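Local coordinates for protein ornithine carbamoyltransferase (Gloeobacter violaceus, PDB 3GD5) that probably catalyses the reversible transfer of the carbamoyl group from carbamoyl phosphate to L-ornithine, giving L-citrulline and phosphate in arginine biosynthesis, at residues 158-163 against 226-231; 184-189 against 213-218; 105-110 against 122-127; 163-168 against 190-195; 25-30 against 178-183. All blocks are in the same frame, centred on the assembly; numbering follows the deposited sequence.

Contact 1: residues 158-163 against 226-231; sequences LKLAYV and AHILYT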
# COMPACT_ATOMS: atom_id res chain seq x y z
N LEU A 158 26.19 41.53 -14.62
CA LEU A 158 26.62 40.17 -14.34
C LEU A 158 26.05 39.18 -15.36
O LEU A 158 25.08 39.49 -16.06
CB LEU A 158 26.17 39.77 -12.94
CG LEU A 158 27.20 39.76 -11.80
CD1 LEU A 158 28.13 40.96 -11.91
CD2 LEU A 158 26.45 39.77 -10.47
N LYS A 159 26.66 38.01 -15.44
CA LYS A 159 26.18 36.97 -16.34
C LYS A 159 25.97 35.66 -15.57
O LYS A 159 26.86 35.19 -14.85
CB LYS A 159 27.16 36.74 -17.49
CG LYS A 159 26.64 35.73 -18.51
CD LYS A 159 27.74 35.16 -19.39
CE LYS A 159 27.18 34.20 -20.43
NZ LYS A 159 28.23 33.57 -21.28
N LEU A 160 24.79 35.08 -15.74
CA LEU A 160 24.40 33.81 -15.10
C LEU A 160 24.27 32.74 -16.19
O LEU A 160 23.62 32.94 -17.21
CB LEU A 160 23.05 34.00 -14.38
CG LEU A 160 22.23 32.94 -13.62
CD1 LEU A 160 22.13 31.67 -14.44
CD2 LEU A 160 22.85 32.65 -12.27
N ALA A 161 24.92 31.60 -15.97
CA ALA A 161 24.85 30.50 -16.92
C ALA A 161 24.19 29.31 -16.23
O ALA A 161 24.65 28.86 -15.17
CB ALA A 161 26.23 30.11 -17.40
N TYR A 162 23.11 28.81 -16.81
CA TYR A 162 22.39 27.67 -16.27
C TYR A 162 22.60 26.47 -17.18
O TYR A 162 22.48 26.58 -18.40
CB TYR A 162 20.89 27.97 -16.17
CG TYR A 162 20.06 26.78 -15.73
CD1 TYR A 162 19.70 26.61 -14.40
CD2 TYR A 162 19.65 25.82 -16.65
CE1 TYR A 162 18.95 25.51 -13.98
CE2 TYR A 162 18.90 24.71 -16.25
CZ TYR A 162 18.55 24.57 -14.92
OH TYR A 162 17.78 23.50 -14.54
N VAL A 163 22.93 25.33 -16.59
CA VAL A 163 23.16 24.12 -17.38
C VAL A 163 22.36 22.97 -16.78
O VAL A 163 22.37 22.76 -15.57
CB VAL A 163 24.67 23.73 -17.42
CG1 VAL A 163 25.49 24.91 -17.94
CG2 VAL A 163 25.15 23.30 -16.04
N ALA A 226 30.88 33.64 -17.39
CA ALA A 226 29.81 33.72 -16.40
C ALA A 226 30.37 33.94 -15.01
O ALA A 226 31.44 33.43 -14.68
CB ALA A 226 28.97 32.44 -16.44
N HIS A 227 29.64 34.69 -14.19
CA HIS A 227 30.06 34.96 -12.81
C HIS A 227 29.35 33.96 -11.91
O HIS A 227 29.68 33.81 -10.73
CB HIS A 227 29.64 36.37 -12.39
CG HIS A 227 30.09 37.43 -13.34
ND1 HIS A 227 31.33 38.02 -13.28
CD2 HIS A 227 29.46 37.99 -14.40
CE1 HIS A 227 31.46 38.90 -14.25
NE2 HIS A 227 30.33 38.90 -14.95
N ILE A 228 28.37 33.27 -12.48
CA ILE A 228 27.57 32.30 -11.74
C ILE A 228 27.19 31.11 -12.60
O ILE A 228 26.59 31.27 -13.66
CB ILE A 228 26.25 32.96 -11.23
CG1 ILE A 228 26.56 34.23 -10.44
CG2 ILE A 228 25.46 31.98 -10.36
CD1 ILE A 228 25.80 35.45 -10.95
N LEU A 229 27.56 29.92 -12.16
CA LEU A 229 27.18 28.70 -12.86
C LEU A 229 26.05 28.09 -12.01
O LEU A 229 26.21 27.87 -10.81
CB LEU A 229 28.35 27.73 -12.98
CG LEU A 229 29.49 28.21 -13.88
CD1 LEU A 229 30.56 27.14 -13.96
CD2 LEU A 229 28.95 28.53 -15.28
N TYR A 230 24.91 27.84 -12.64
CA TYR A 230 23.74 27.33 -11.94
C TYR A 230 23.24 26.03 -12.54
O TYR A 230 23.21 25.86 -13.76
CB TYR A 230 22.62 28.38 -12.03
CG TYR A 230 21.51 28.24 -11.01
CD1 TYR A 230 20.64 27.15 -11.02
CD2 TYR A 230 21.30 29.24 -10.07
CE1 TYR A 230 19.59 27.06 -10.10
CE2 TYR A 230 20.26 29.16 -9.15
CZ TYR A 230 19.41 28.07 -9.17
OH TYR A 230 18.40 27.99 -8.22
N THR A 231 22.86 25.10 -11.67
CA THR A 231 22.33 23.84 -12.15
C THR A 231 21.32 23.28 -11.16
O THR A 231 21.17 23.79 -10.05
CB THR A 231 23.44 22.80 -12.40
OG1 THR A 231 22.89 21.71 -13.15
CG2 THR A 231 24.00 22.29 -11.09
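Strands 159-163 and 228-231 run parallel, their axes 4.6 Å apart at 27°, in the five-stranded sheet of the Asp/Orn-binding domain, a Rossmann-like alpha/beta fold. Lys-159 O accepts from His-227 N at 2.9 Å, and Ala-161 uses both its polar backbone atoms: its N gives to Ile-228 O at 2.9 Å and its O accepts from Tyr-230 N. Ala-161 CB meets Ala-226 CB and Leu-229 CD2. On the other face Leu-160, Tyr-162 and Tyr-230 pack against helix 168-180, and Ile-228 against Ile-148 of helix 138-152. Leu-160 CD2 is pressed to 3.3 Å from Ile-228 CG2, tighter than usual packing. The tyrosine rings are oblique, planes at 31°, with Tyr-230 CD1 at the edge of the Tyr-162 ring; Tyr-162 OH bonds to Asp-165 O and Tyr-230 OH to Asp-144. Leu-158 CD1 sits over one face of the His-227 imidazole, 4.2 Å from its centroid, while the ring turns its edge to Lys-159 N, 3.0 Å from CD2. An alanine in place of His-227 would probably leave Leu-158 without this flat surface and open a gap beside Lys-159 N. At the far end Thr-231 OG1, anti to its own N (chi1 -167°), donates to Val-163 O at 2.7 Å.

Contact 2: residues 184-189 against 213-218; sequences IAVATP and VQILRD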
# COMPACT_ATOMS: atom_id res chain seq x y z
N ILE A 184 21.72 36.14 -19.00
CA ILE A 184 21.59 34.72 -18.72
C ILE A 184 21.67 33.85 -19.96
O ILE A 184 21.05 34.13 -20.99
CB ILE A 184 20.26 34.40 -17.98
CG1 ILE A 184 20.13 32.88 -17.80
CG2 ILE A 184 19.07 34.97 -18.75
CD1 ILE A 184 18.95 32.43 -16.97
N ALA A 185 22.45 32.78 -19.85
CA ALA A 185 22.62 31.83 -20.92
C ALA A 185 22.17 30.48 -20.35
O ALA A 185 22.70 30.01 -19.34
CB ALA A 185 24.09 31.77 -21.33
N VAL A 186 21.17 29.87 -20.99
CA VAL A 186 20.65 28.60 -20.53
C VAL A 186 20.99 27.50 -21.52
O VAL A 186 20.52 27.51 -22.66
CB VAL A 186 19.13 28.66 -20.33
CG1 VAL A 186 18.47 29.24 -21.56
CG2 VAL A 186 18.58 27.26 -20.05
N ALA A 187 21.80 26.55 -21.07
CA ALA A 187 22.21 25.43 -21.89
C ALA A 187 21.50 24.14 -21.46
O ALA A 187 21.56 23.74 -20.30
CB ALA A 187 23.73 25.25 -21.80
N THR A 188 20.83 23.50 -22.42
CA THR A 188 20.10 22.27 -22.15
C THR A 188 20.19 21.34 -23.34
O THR A 188 20.57 21.75 -24.44
CB THR A 188 18.60 22.52 -21.94
OG1 THR A 188 17.97 22.64 -23.22
CG2 THR A 188 18.38 23.79 -21.14
N PRO A 189 19.83 20.06 -23.14
CA PRO A 189 19.89 19.14 -24.28
C PRO A 189 18.78 19.60 -25.23
O PRO A 189 17.92 20.41 -24.85
CB PRO A 189 19.59 17.78 -23.65
CG PRO A 189 20.16 17.93 -22.27
CD PRO A 189 19.69 19.32 -21.88
N VAL A 213 19.70 37.44 -23.34
CA VAL A 213 19.16 36.12 -23.03
C VAL A 213 19.52 35.13 -24.14
O VAL A 213 19.29 35.40 -25.31
CB VAL A 213 17.63 36.17 -22.90
CG1 VAL A 213 17.06 34.76 -22.76
CG2 VAL A 213 17.24 37.02 -21.70
N GLN A 214 20.07 33.99 -23.75
CA GLN A 214 20.46 32.98 -24.72
C GLN A 214 20.07 31.55 -24.35
O GLN A 214 20.35 31.09 -23.24
CB GLN A 214 21.97 33.02 -24.92
CG GLN A 214 22.50 34.29 -25.52
CD GLN A 214 24.00 34.35 -25.45
OE1 GLN A 214 24.57 34.60 -24.38
NE2 GLN A 214 24.66 34.11 -26.58
N ILE A 215 19.43 30.86 -25.28
CA ILE A 215 19.04 29.48 -25.08
C ILE A 215 19.98 28.69 -25.98
O ILE A 215 19.82 28.64 -27.20
CB ILE A 215 17.56 29.23 -25.47
CG1 ILE A 215 17.28 27.72 -25.55
CG2 ILE A 215 17.25 29.89 -26.80
CD1 ILE A 215 17.73 26.93 -24.34
N LEU A 216 20.99 28.09 -25.36
CA LEU A 216 22.00 27.34 -26.08
C LEU A 216 21.97 25.84 -25.84
O LEU A 216 21.24 25.34 -24.99
CB LEU A 216 23.39 27.87 -25.70
CG LEU A 216 23.55 29.38 -25.59
CD1 LEU A 216 24.98 29.70 -25.19
CD2 LEU A 216 23.21 30.05 -26.91
N ARG A 217 22.79 25.14 -26.60
CA ARG A 217 22.89 23.70 -26.49
C ARG A 217 24.20 23.35 -25.78
O ARG A 217 24.24 22.43 -24.96
CB ARG A 217 22.87 23.08 -27.89
CG ARG A 217 22.72 21.57 -27.91
CD ARG A 217 21.37 21.11 -27.37
NE ARG A 217 20.23 21.63 -28.14
CZ ARG A 217 19.55 22.72 -27.83
NH1 ARG A 217 18.54 23.12 -28.59
NH2 ARG A 217 19.88 23.42 -26.75
N ASP A 218 25.25 24.11 -26.06
CA ASP A 218 26.56 23.88 -25.45
C ASP A 218 26.76 24.59 -24.12
O ASP A 218 26.66 25.81 -24.04
CB ASP A 218 27.70 24.29 -26.40
CG ASP A 218 29.07 24.26 -25.72
OD1 ASP A 218 29.41 23.24 -25.09
OD2 ASP A 218 29.80 25.26 -25.83
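Val-213 opens the pairing with strand 184-187, its CG2 lying 4.0 Å from Ile-184 CG2 as the two branched side chains point the same way. Gln-214 follows with both backbone polar atoms engaged: its N gives to Ile-184 O, and its O accepts from Val-186 N at 2.7 Å in a nearly straight bond (171°). Ile-215 returns to the face of Val-213, where its CD1 bends back to 3.7 Å from Val-186 CG1; beta-branched residues suit such an extended chain. Leu-216 turns to the face of Ala-185 and Ala-187, whose small methyls leave room for helix 219-223. Its N bonds to Val-186 O, and its O accepts from Thr-188 N in a longer bond of 3.2 Å. Arg-217 starts away from the partner, but bends at chi2 and chi3 (66° and 61°) bring the guanidinium back, with Pro-189 C over one face and NH2 in a weak bond to Thr-188 O at 2.9 Å. A leucine in place of Arg-217 would probably leave Thr-188 O without this weak donor and Pro-189 without the guanidinium packed over it. Asp-218 N-caps helix 219-223 through Phe-220 N. Strand 183-187, helix 196-209 and strand 213-216 form a beta-alpha-beta crossover at the edge of a Rossmann-like sheet.

Contact 3: residues 105-110 against 122-127; sequences DGLAIR and HYAGIP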
# COMPACT_ATOMS: atom_id res chain seq x y z
N ASP A 105 -4.78 33.55 6.65
CA ASP A 105 -4.54 34.84 6.01
C ASP A 105 -3.63 34.79 4.79
O ASP A 105 -3.36 35.81 4.17
CB ASP A 105 -3.95 35.77 7.04
CG ASP A 105 -4.73 35.76 8.33
OD1 ASP A 105 -5.80 36.39 8.37
OD2 ASP A 105 -4.29 35.08 9.29
N GLY A 106 -3.16 33.60 4.45
CA GLY A 106 -2.28 33.47 3.30
C GLY A 106 -2.03 32.02 2.96
O GLY A 106 -2.12 31.16 3.83
N LEU A 107 -1.71 31.75 1.70
CA LEU A 107 -1.45 30.39 1.27
C LEU A 107 -0.18 30.28 0.45
O LEU A 107 -0.00 30.98 -0.54
CB LEU A 107 -2.63 29.85 0.45
CG LEU A 107 -3.99 29.75 1.15
CD1 LEU A 107 -5.04 29.33 0.12
CD2 LEU A 107 -3.91 28.74 2.29
N ALA A 108 0.71 29.40 0.90
CA ALA A 108 1.94 29.12 0.18
C ALA A 108 1.61 27.74 -0.36
O ALA A 108 1.43 26.80 0.42
CB ALA A 108 3.10 29.05 1.14
N ILE A 109 1.51 27.62 -1.68
CA ILE A 109 1.14 26.33 -2.24
C ILE A 109 2.00 25.70 -3.34
O ILE A 109 2.52 26.37 -4.23
CB ILE A 109 -0.35 26.33 -2.69
CG1 ILE A 109 -0.49 25.69 -4.07
CG2 ILE A 109 -0.94 27.72 -2.63
CD1 ILE A 109 -1.91 25.60 -4.53
N ARG A 110 2.11 24.38 -3.23
CA ARG A 110 2.86 23.54 -4.15
C ARG A 110 1.94 22.65 -4.96
O ARG A 110 1.35 21.71 -4.42
CB ARG A 110 3.80 22.62 -3.38
CG ARG A 110 5.23 23.07 -3.28
CD ARG A 110 6.13 21.85 -3.36
NE ARG A 110 5.90 21.15 -4.63
CZ ARG A 110 6.59 20.09 -5.04
NH1 ARG A 110 7.57 19.59 -4.28
NH2 ARG A 110 6.33 19.55 -6.22
N HIS A 122 -7.66 32.41 -7.29
CA HIS A 122 -8.93 32.93 -7.75
C HIS A 122 -10.05 32.86 -6.70
O HIS A 122 -10.78 33.83 -6.50
CB HIS A 122 -9.34 32.16 -9.01
CG HIS A 122 -10.51 32.75 -9.72
ND1 HIS A 122 -11.74 32.94 -9.12
CD2 HIS A 122 -10.66 33.18 -11.00
CE1 HIS A 122 -12.58 33.46 -9.99
NE2 HIS A 122 -11.95 33.62 -11.14
N TYR A 123 -10.16 31.72 -6.03
CA TYR A 123 -11.21 31.50 -5.04
C TYR A 123 -10.89 31.78 -3.57
O TYR A 123 -11.79 32.08 -2.79
CB TYR A 123 -11.72 30.06 -5.16
CG TYR A 123 -12.58 29.82 -6.37
CD1 TYR A 123 -13.88 30.32 -6.42
CD2 TYR A 123 -12.11 29.10 -7.46
CE1 TYR A 123 -14.68 30.11 -7.53
CE2 TYR A 123 -12.90 28.89 -8.58
CZ TYR A 123 -14.19 29.40 -8.61
OH TYR A 123 -15.00 29.19 -9.70
N ALA A 124 -9.61 31.67 -3.19
CA ALA A 124 -9.20 31.88 -1.81
C ALA A 124 -9.56 33.24 -1.23
O ALA A 124 -9.97 33.34 -0.07
CB ALA A 124 -7.69 31.64 -1.68
N GLY A 125 -9.40 34.29 -2.02
CA GLY A 125 -9.72 35.62 -1.52
C GLY A 125 -8.62 36.11 -0.60
O GLY A 125 -8.77 37.13 0.07
N ILE A 126 -7.50 35.38 -0.57
CA ILE A 126 -6.36 35.76 0.26
C ILE A 126 -5.08 35.58 -0.55
O ILE A 126 -5.04 34.79 -1.51
CB ILE A 126 -6.28 34.93 1.58
CG1 ILE A 126 -6.51 33.44 1.31
CG2 ILE A 126 -7.29 35.46 2.60
CD1 ILE A 126 -6.26 32.55 2.52
N PRO A 127 -4.02 36.30 -0.19
CA PRO A 127 -2.75 36.19 -0.92
C PRO A 127 -2.30 34.75 -1.14
O PRO A 127 -2.30 33.94 -0.21
CB PRO A 127 -1.77 36.96 -0.04
CG PRO A 127 -2.64 37.98 0.64
CD PRO A 127 -3.88 37.18 0.98
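Leu-107 and Pro-127 are joined by the one hydrogen bond between segments 105-110 and 122-127: Leu-107 N gives to Pro-127 O at 3.0 Å, with an N-H...O angle of 158°. The same oxygen receives a CA-H...O contact from Gly-106 CA at 3.5 Å. Proline has no N-H to give, but its carbonyl serves well as the acceptor that starts the pairing of strand 106-110 with strand 128-130, which Leu-107 continues with Ile-129. The apolar contacts gather round Leu-107. Its CD1 reaches Ala-124 CB at 3.9 Å, the small methyl at the close of helix 114-124, while its CG meets Ile-126 CD1 at 3.9 Å. CG1 of Ile-126 sits between its backbone N and carbonyl carbon (chi1 45°), which carries CD1 toward Leu-107 and Gly-106 N. Van der Waals contact with the backbone completes the set: Pro-127 CD rests 3.5 Å from Asp-105 O. Asp-105 itself turns its carboxylate to Val-50 N of the neighbouring strand. Gly-125 has positive phi (77°), a conformation that favours glycine where the chain leaves the helix. Strand 106-110, helix 114-124 and strand 128-130 make a beta-alpha-beta crossover of the carbamoyl-phosphate-binding domain, whose strand 106-110 ends at Arg-110, which probably binds that substrate.

Contact 4: residues 163-168 against 190-195; sequences VGDGNN and EGFTPD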
# COMPACT_ATOMS: atom_id res chain seq x y z
N VAL A 163 22.93 25.33 -16.59
CA VAL A 163 23.16 24.12 -17.38
C VAL A 163 22.36 22.97 -16.78
O VAL A 163 22.37 22.76 -15.57
CB VAL A 163 24.67 23.73 -17.42
CG1 VAL A 163 25.49 24.91 -17.94
CG2 VAL A 163 25.15 23.30 -16.04
N GLY A 164 21.66 22.25 -17.65
CA GLY A 164 20.85 21.13 -17.22
C GLY A 164 19.52 21.10 -17.95
O GLY A 164 19.46 21.32 -19.16
N ASP A 165 18.45 20.84 -17.20
CA ASP A 165 17.11 20.77 -17.77
C ASP A 165 16.37 22.09 -17.66
O ASP A 165 16.33 22.71 -16.60
CB ASP A 165 16.34 19.65 -17.06
CG ASP A 165 14.86 19.65 -17.40
OD1 ASP A 165 14.49 20.00 -18.54
OD2 ASP A 165 14.06 19.28 -16.52
N GLY A 166 15.79 22.54 -18.78
CA GLY A 166 15.04 23.79 -18.78
C GLY A 166 13.74 23.56 -18.04
O GLY A 166 12.70 23.27 -18.64
N ASN A 167 13.80 23.70 -16.72
CA ASN A 167 12.65 23.46 -15.85
C ASN A 167 12.07 24.70 -15.20
O ASN A 167 12.32 25.83 -15.63
CB ASN A 167 13.06 22.49 -14.75
CG ASN A 167 14.30 22.96 -14.00
OD1 ASN A 167 14.67 24.14 -14.08
ND2 ASN A 167 14.93 22.05 -13.26
N ASN A 168 11.31 24.48 -14.13
CA ASN A 168 10.69 25.57 -13.40
C ASN A 168 11.67 26.63 -12.90
O ASN A 168 11.37 27.82 -13.01
CB ASN A 168 9.85 25.04 -12.22
CG ASN A 168 10.51 23.88 -11.47
OD1 ASN A 168 11.74 23.75 -11.45
ND2 ASN A 168 9.68 23.04 -10.85
N GLU A 190 18.79 19.08 -26.45
CA GLU A 190 17.82 19.45 -27.48
C GLU A 190 16.34 19.42 -27.10
O GLU A 190 15.63 20.41 -27.32
CB GLU A 190 18.04 18.57 -28.71
CG GLU A 190 17.13 18.90 -29.87
CD GLU A 190 17.54 18.15 -31.13
OE1 GLU A 190 18.68 18.38 -31.59
OE2 GLU A 190 16.73 17.35 -31.64
N GLY A 191 15.86 18.32 -26.54
CA GLY A 191 14.45 18.26 -26.19
C GLY A 191 14.06 18.73 -24.80
O GLY A 191 12.91 18.58 -24.38
N PHE A 192 15.01 19.31 -24.07
CA PHE A 192 14.72 19.77 -22.73
C PHE A 192 15.00 21.25 -22.57
O PHE A 192 15.58 21.66 -21.57
CB PHE A 192 15.54 18.97 -21.71
CG PHE A 192 15.30 17.48 -21.76
CD1 PHE A 192 15.73 16.74 -22.86
CD2 PHE A 192 14.63 16.84 -20.73
CE1 PHE A 192 15.48 15.37 -22.94
CE2 PHE A 192 14.37 15.47 -20.80
CZ PHE A 192 14.80 14.73 -21.90
N THR A 193 14.59 22.04 -23.55
CA THR A 193 14.82 23.47 -23.51
C THR A 193 13.71 24.16 -22.72
O THR A 193 12.65 23.58 -22.48
CB THR A 193 14.84 24.08 -24.95
OG1 THR A 193 13.56 23.91 -25.56
CG2 THR A 193 15.90 23.38 -25.80
N PRO A 194 13.96 25.41 -22.28
CA PRO A 194 12.99 26.20 -21.51
C PRO A 194 11.76 26.44 -22.38
O PRO A 194 11.85 26.38 -23.60
CB PRO A 194 13.72 27.51 -21.25
CG PRO A 194 15.16 27.14 -21.32
CD PRO A 194 15.21 26.17 -22.46
N ASP A 195 10.63 26.71 -21.74
CA ASP A 195 9.39 26.99 -22.45
C ASP A 195 9.63 28.22 -23.34
O ASP A 195 9.87 29.32 -22.83
CB ASP A 195 8.28 27.25 -21.44
CG ASP A 195 7.02 27.80 -22.07
OD1 ASP A 195 6.98 27.96 -23.31
OD2 ASP A 195 6.07 28.09 -21.30
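Asp-165 brings its carboxylate to the side chain of Phe-192, OD1 lying 3.5 Å from Phe-192 CB and, in the plane of the ring, at its edge beside CD2. The carboxylate and ring planes stand 85° apart, and the edge of an aromatic ring, with its slightly positive hydrogens, suits an acidic oxygen. Asp-165 OD1 also takes a hydrogen bond from His-245 NE2 of the second subunit, a polar mate across the interface, and the His-245 ring meets that of Phe-192 with planes about 90° apart. Phe-250 of the same chain packs edge-to-face with Phe-192.

The backbones are joined by Gly-166 N, which gives a hydrogen bond of 2.9 Å to Phe-192 O, tilted 24° from the carbonyl plane. Both segments are loops that leave the C-terminal ends of parallel strands, 159-163 and 183-187, and lead into helices 168-180 and 196-209, the place where Rossmann-like folds usually build their binding sites. Gly-166 centres an inverse gamma turn, Asn-167 N weakly bonded to Asp-165 O. Any CB on Gly-166 would run into Pro-194 N and Thr-193 C, so glycine alone fits this close approach, in which Gly-166 CA is 4.0 Å from Pro-194 N. Beyond the turn Asn-167 OD1 caps Ala-170 N at the start of helix 168-180, and Asn-168, which probably binds L-ornithine, begins that helix.

Contact 5: residues 25-30 against 178-183; sequences AQLHAL and AKVGMS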
# COMPACT_ATOMS: atom_id res chain seq x y z
N ALA A 25 10.67 47.04 -10.94
CA ALA A 25 10.60 47.85 -9.72
C ALA A 25 10.17 47.06 -8.48
O ALA A 25 10.72 47.23 -7.40
CB ALA A 25 9.66 49.02 -9.94
N GLN A 26 9.18 46.20 -8.64
CA GLN A 26 8.70 45.43 -7.51
C GLN A 26 9.73 44.39 -7.06
O GLN A 26 9.88 44.12 -5.87
CB GLN A 26 7.37 44.78 -7.90
CG GLN A 26 6.36 45.83 -8.35
CD GLN A 26 5.08 45.23 -8.89
OE1 GLN A 26 5.09 44.46 -9.84
NE2 GLN A 26 3.95 45.60 -8.28
N LEU A 27 10.47 43.83 -8.01
CA LEU A 27 11.48 42.83 -7.69
C LEU A 27 12.58 43.43 -6.83
O LEU A 27 13.02 42.81 -5.84
CB LEU A 27 12.07 42.23 -8.96
CG LEU A 27 13.13 41.14 -8.76
CD1 LEU A 27 12.60 40.05 -7.83
CD2 LEU A 27 13.53 40.55 -10.12
N HIS A 28 13.04 44.63 -7.19
CA HIS A 28 14.10 45.29 -6.43
C HIS A 28 13.64 45.62 -5.01
O HIS A 28 14.38 45.40 -4.04
CB HIS A 28 14.56 46.57 -7.14
CG HIS A 28 15.39 46.31 -8.36
ND1 HIS A 28 14.86 46.29 -9.63
CD2 HIS A 28 16.71 46.02 -8.49
CE1 HIS A 28 15.81 45.99 -10.50
NE2 HIS A 28 16.94 45.82 -9.83
N ALA A 29 12.42 46.14 -4.89
CA ALA A 29 11.89 46.48 -3.57
C ALA A 29 11.91 45.22 -2.70
O ALA A 29 12.39 45.25 -1.56
CB ALA A 29 10.47 47.00 -3.71
N LEU A 30 11.41 44.13 -3.25
CA LEU A 30 11.36 42.85 -2.56
C LEU A 30 12.76 42.47 -2.10
O LEU A 30 12.98 42.16 -0.92
CB LEU A 30 10.81 41.78 -3.50
CG LEU A 30 10.46 40.44 -2.86
CD1 LEU A 30 9.40 40.66 -1.78
CD2 LEU A 30 9.95 39.49 -3.93
N ALA A 178 16.77 38.68 -16.29
CA ALA A 178 16.42 39.77 -17.17
C ALA A 178 15.94 40.98 -16.38
O ALA A 178 16.42 42.10 -16.59
CB ALA A 178 15.34 39.33 -18.15
N LYS A 179 15.02 40.75 -15.45
CA LYS A 179 14.46 41.83 -14.64
C LYS A 179 15.46 42.68 -13.83
O LYS A 179 15.16 43.82 -13.50
CB LYS A 179 13.38 41.29 -13.70
CG LYS A 179 12.08 40.91 -14.41
CD LYS A 179 11.02 40.55 -13.39
CE LYS A 179 9.67 40.36 -14.05
NZ LYS A 179 9.68 39.21 -14.98
N VAL A 180 16.61 42.12 -13.48
CA VAL A 180 17.60 42.89 -12.73
C VAL A 180 18.76 43.32 -13.61
O VAL A 180 19.74 43.91 -13.13
CB VAL A 180 18.16 42.11 -11.51
CG1 VAL A 180 17.06 41.93 -10.46
CG2 VAL A 180 18.72 40.77 -11.95
N GLY A 181 18.66 43.03 -14.90
CA GLY A 181 19.71 43.40 -15.84
C GLY A 181 20.86 42.43 -15.87
O GLY A 181 21.96 42.77 -16.32
N MET A 182 20.63 41.21 -15.40
CA MET A 182 21.68 40.20 -15.40
C MET A 182 21.51 39.35 -16.65
O MET A 182 20.41 38.88 -16.95
CB MET A 182 21.56 39.31 -14.15
CG MET A 182 22.68 38.29 -13.99
SD MET A 182 22.50 37.19 -12.54
CE MET A 182 22.69 38.31 -11.24
N SER A 183 22.60 39.18 -17.40
CA SER A 183 22.56 38.38 -18.61
C SER A 183 22.48 36.91 -18.23
O SER A 183 23.09 36.47 -17.25
CB SER A 183 23.81 38.63 -19.46
OG SER A 183 23.78 39.92 -20.05
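Leu-27 carries the close-packed part of the contact, driving its CD2 between two residues at the end of helix 168-180: Lys-179 CB at 3.7 Å and Val-180 CG1 at 3.8 Å. Its CG stands anti to the backbone N (chi1 -179°), a torsion that carries CD2 toward Lys-179 and Val-180, and the side chain meets both partners at about a right angle. Leucine suits this buried spot, where Leu-145 of helix 138-152 also touches it. The side chain of Lys-179 offers Leu-27 only aliphatic carbons, CB and CD; it bends at the last torsion (chi4 65°) and carries NZ away to a salt bridge with Asp-20, which probably offsets the charge of this buried lysine. The contact bridges the two halves of the carbamoyltransferase fold, since helix 24-39 belongs to the carbamoyl-phosphate-binding part and helix 168-180 to the Asp/Orn-binding part. Helix 168-180 closes in a Schellman motif at Gly-181, whose positive phi (83°) would jam a side chain against the preceding carbonyl.

The looser side belongs to partly exposed His-28. Its ring approaches obliquely, NE2 lying 3.9 Å from Val-180 CG1 and CE1 3.8 Å from Lys-179 O, in van der Waals contact only. ND1 is engaged within its own helix, by a hydrogen bond with Glu-24 O.

Contacts 1, 2 and 4 share the Asp/Orn-binding domain. Contacts 1 and 2, with centres 10 Å apart, lie in one parallel sheet, where strand 183-187 stands between strands 159-163 and 213-216. Contact 4, 9 Å from contact 2, joins loops at the C-terminal ends of two of these strands and shares Val-163 with contact 1. Along the chain contact 5 opens first, at helix 24-39; contact 3, in the other sheet and 33 Å from contact 1, closes within its span, and contacts 1, 4 and 2 interleave later. Contact 5 spans the longest sequence separation, 148 residues, and ties the two domains, both of which supply probable substrate-binding residues, through helices 24-39 and 168-180.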